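Local coordinates for membrane-associated protein VP24 (Marburg virus - Musoke, Kenya, 1980, PDB 4OR8) that may act as a minor matrix protein of the virion, with a role in nucleocapsid assembly and virus budding, at residues Q200-T205 / V213-I218. Numbering follows the deposited sequence.
Sequences QQIIIT and VEVRRI
I203 and E214 form an antiparallel hydrogen-bonded pair, their side chains side by side: I203 N donates to E214 O at 2.8 Å, and E214 N returns to I203 O at 2.9 Å. At the next such pair, R216 N reaches Q201 O over 2.8 Å, but the answering Q201 N to R216 O bond is weak, bent to 129°. The close-packed face carries I202, I204, V213 and V215. I202 CG1 lies alongside V215 CG2 at 4.1 Å, and helix 104-115 packs on this face, I110 against V213 and V215, L111 against V213 and V114 against I202. On the other face, partly exposed at Q201 and R216, the R216 chain runs fully extended, bringing NE to E214 OE2 in a salt bridge (2.9 Å), while Q201 OE1 rests against R216 CD at 3.4 Å. E214 OE1 is hydrogen-bonded to Y22 of the second subunit. Past the last bridge, the Q200 amide lies beside R217, its OE1 at the guanidinium edge but 3.7 Å from NE. This is a beta hairpin whose side chains alternate between the two faces of the mixed sheet of VP24, its strands adjacent there, one side packed on a helix.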
ATOM      1  N   GLN B 200      10.230  17.176 -19.460  1.00 32.83           N
ATOM      2  CA  GLN B 200       9.522  17.299 -18.190  1.00 38.52           C
ATOM      3  C   GLN B 200      10.107  16.427 -17.082  1.00 38.73           C
ATOM      4  O   GLN B 200      10.213  15.206 -17.220  1.00 37.05           O
ATOM      5  CB  GLN B 200       8.018  17.051 -18.360  1.00 48.80           C
ATOM      6  CG  GLN B 200       7.636  15.743 -19.029  1.00 39.28           C
ATOM      7  CD  GLN B 200       6.148  15.678 -19.324  1.00 39.49           C
ATOM      8  OE1 GLN B 200       5.616  16.507 -20.063  1.00 34.24           O
ATOM      9  NE2 GLN B 200       5.467  14.704 -18.735  1.00 50.64           N
ATOM     10  N   GLN B 201      10.486  17.073 -15.982  1.00 25.69           N
ATOM     11  CA  GLN B 201      11.110  16.386 -14.861  1.00 27.66           C
ATOM     12  C   GLN B 201      10.102  15.539 -14.092  1.00 26.79           C
ATOM     13  O   GLN B 201       9.125  16.056 -13.556  1.00 28.77           O
ATOM     14  CB  GLN B 201      11.762  17.394 -13.917  1.00 23.54           C
ATOM     15  CG  GLN B 201      12.750  16.767 -12.950  1.00 39.20           C
ATOM     16  CD  GLN B 201      13.208  17.729 -11.874  1.00 53.75           C
ATOM     17  OE1 GLN B 201      12.404  18.469 -11.302  1.00 50.54           O
ATOM     18  NE2 GLN B 201      14.505  17.724 -11.591  1.00 57.39           N
ATOM     19  N   ILE B 202      10.349  14.236 -14.035  1.00 26.33           N
ATOM     20  CA  ILE B 202       9.454  13.318 -13.342  1.00 23.89           C
ATOM     21  C   ILE B 202      10.115  12.743 -12.093  1.00 20.18           C
ATOM     22  O   ILE B 202      11.243  12.258 -12.148  1.00 20.48           O
ATOM     23  CB  ILE B 202       9.014  12.170 -14.265  1.00 22.04           C
ATOM     24  CG1 ILE B 202       8.380  12.730 -15.539  1.00 23.88           C
ATOM     25  CG2 ILE B 202       8.049  11.240 -13.545  1.00 16.41           C
ATOM     26  CD1 ILE B 202       7.957  11.667 -16.526  1.00 30.79           C
ATOM     27  N   ILE B 203       9.406  12.803 -10.968  1.00 20.88           N
ATOM     28  CA  ILE B 203       9.921  12.292  -9.702  1.00 16.13           C
ATOM     29  C   ILE B 203       8.944  11.338  -9.018  1.00 16.75           C
ATOM     30  O   ILE B 203       7.806  11.702  -8.723  1.00 16.99           O
ATOM     31  CB  ILE B 203      10.265  13.435  -8.732  1.00 17.87           C
ATOM     32  CG1 ILE B 203      11.479  14.215  -9.241  1.00 28.44           C
ATOM     33  CG2 ILE B 203      10.544  12.886  -7.345  1.00 17.55           C
ATOM     34  CD1 ILE B 203      11.188  15.652  -9.603  1.00 36.72           C
ATOM     35  N   ILE B 204       9.401  10.117  -8.762  1.00 14.51           N
ATOM     36  CA  ILE B 204       8.589   9.115  -8.080  1.00 14.16           C
ATOM     37  C   ILE B 204       9.122   8.844  -6.677  1.00 13.95           C
ATOM     38  O   ILE B 204      10.253   8.396  -6.511  1.00 20.92           O
ATOM     39  CB  ILE B 204       8.560   7.797  -8.864  1.00 17.36           C
ATOM     40  CG1 ILE B 204       8.028   8.040 -10.276  1.00 16.46           C
ATOM     41  CG2 ILE B 204       7.721   6.755  -8.136  1.00 12.72           C
ATOM     42  CD1 ILE B 204       8.211   6.864 -11.203  1.00 28.79           C
ATOM     43  N   THR B 205       8.299   9.110  -5.672  1.00  9.17           N
ATOM     44  CA  THR B 205       8.712   8.958  -4.283  1.00 10.50           C
ATOM     45  C   THR B 205       7.825   7.956  -3.544  1.00 18.93           C
ATOM     46  O   THR B 205       6.597   7.997  -3.655  1.00 16.64           O
ATOM     47  CB  THR B 205       8.661  10.306  -3.547  1.00 11.38           C
ATOM     48  OG1 THR B 205       9.486  11.255  -4.233  1.00 20.45           O
ATOM     49  CG2 THR B 205       9.145  10.161  -2.117  1.00 13.13           C
ATOM     50  N   VAL B 213       3.651  10.188  -7.494  1.00 17.28           N
ATOM     51  CA  VAL B 213       4.179  10.477  -8.821  1.00 16.68           C
ATOM     52  C   VAL B 213       4.032  11.958  -9.140  1.00 24.39           C
ATOM     53  O   VAL B 213       2.921  12.475  -9.237  1.00 25.74           O
ATOM     54  CB  VAL B 213       3.476   9.645  -9.905  1.00 14.81           C
ATOM     55  CG1 VAL B 213       3.974  10.045 -11.283  1.00 14.49           C
ATOM     56  CG2 VAL B 213       3.699   8.159  -9.661  1.00 15.13           C
ATOM     57  N   GLU B 214       5.164  12.630  -9.308  1.00 18.34           N
ATOM     58  CA  GLU B 214       5.190  14.077  -9.490  1.00 27.54           C
ATOM     59  C   GLU B 214       5.830  14.469 -10.821  1.00 25.29           C
ATOM     60  O   GLU B 214       6.895  13.967 -11.177  1.00 28.80           O
ATOM     61  CB  GLU B 214       5.958  14.714  -8.334  1.00 27.18           C
ATOM     62  CG  GLU B 214       6.463  16.111  -8.609  1.00 38.70           C
ATOM     63  CD  GLU B 214       7.397  16.609  -7.523  1.00 46.62           C
ATOM     64  OE1 GLU B 214       7.670  15.844  -6.574  1.00 37.43           O
ATOM     65  OE2 GLU B 214       7.858  17.767  -7.622  1.00 47.10           O
ATOM     66  N   VAL B 215       5.180  15.367 -11.553  1.00 14.31           N
ATOM     67  CA  VAL B 215       5.710  15.834 -12.831  1.00 21.71           C
ATOM     68  C   VAL B 215       5.815  17.357 -12.909  1.00 18.85           C
ATOM     69  O   VAL B 215       4.829  18.068 -12.708  1.00 20.47           O
ATOM     70  CB  VAL B 215       4.850  15.346 -14.014  1.00 21.19           C
ATOM     71  CG1 VAL B 215       5.416  15.860 -15.332  1.00 21.43           C
ATOM     72  CG2 VAL B 215       4.765  13.833 -14.022  1.00 18.57           C
ATOM     73  N   ARG B 216       7.012  17.854 -13.201  1.00 14.95           N
ATOM     74  CA  ARG B 216       7.210  19.282 -13.424  1.00 16.25           C
ATOM     75  C   ARG B 216       7.437  19.538 -14.908  1.00 22.51           C
ATOM     76  O   ARG B 216       8.471  19.170 -15.462  1.00 24.91           O
ATOM     77  CB  ARG B 216       8.391  19.801 -12.606  1.00 19.49           C
ATOM     78  CG  ARG B 216       8.234  19.608 -11.104  1.00 30.66           C
ATOM     79  CD  ARG B 216       9.492  20.024 -10.363  1.00 30.19           C
ATOM     80  NE  ARG B 216       9.371  19.845  -8.919  1.00 30.49           N
ATOM     81  CZ  ARG B 216      10.333  20.133  -8.049  1.00 46.48           C
ATOM     82  NH1 ARG B 216      11.495  20.616  -8.473  1.00 42.80           N
ATOM     83  NH2 ARG B 216      10.138  19.939  -6.752  1.00 49.12           N
ATOM     84  N   ARG B 217       6.456  20.163 -15.550  1.00 29.36           N
ATOM     85  CA  ARG B 217       6.501  20.368 -16.991  1.00 31.54           C
ATOM     86  C   ARG B 217       6.347  21.839 -17.368  1.00 40.62           C
ATOM     87  O   ARG B 217       6.271  22.713 -16.503  1.00 41.11           O
ATOM     88  CB  ARG B 217       5.401  19.550 -17.669  1.00 30.83           C
ATOM     89  CG  ARG B 217       3.996  19.960 -17.264  1.00 32.96           C
ATOM     90  CD  ARG B 217       2.960  19.381 -18.211  1.00 42.91           C
ATOM     91  NE  ARG B 217       2.836  17.931 -18.087  1.00 43.33           N
ATOM     92  CZ  ARG B 217       1.785  17.314 -17.558  1.00 41.34           C
ATOM     93  NH1 ARG B 217       0.756  18.023 -17.107  1.00 31.68           N
ATOM     94  NH2 ARG B 217       1.755  15.989 -17.486  1.00 38.37           N
ATOM     95  N   ILE B 218       6.310  22.102 -18.668  1.00 41.36           N
ATOM     96  CA  ILE B 218       6.035  23.440 -19.172  1.00 30.86           C
ATOM     97  C   ILE B 218       4.757  23.421 -19.988  1.00 30.82           C
ATOM     98  O   ILE B 218       4.666  22.732 -21.002  1.00 34.37           O
ATOM     99  CB  ILE B 218       7.184  23.975 -20.040  1.00 31.67           C
ATOM    100  CG1 ILE B 218       8.433  24.191 -19.187  1.00 36.75           C
ATOM    101  CG2 ILE B 218       6.777  25.273 -20.713  1.00 31.30           C
ATOM    102  CD1 ILE B 218       9.601  24.759 -19.954  1.00 41.54           C
TER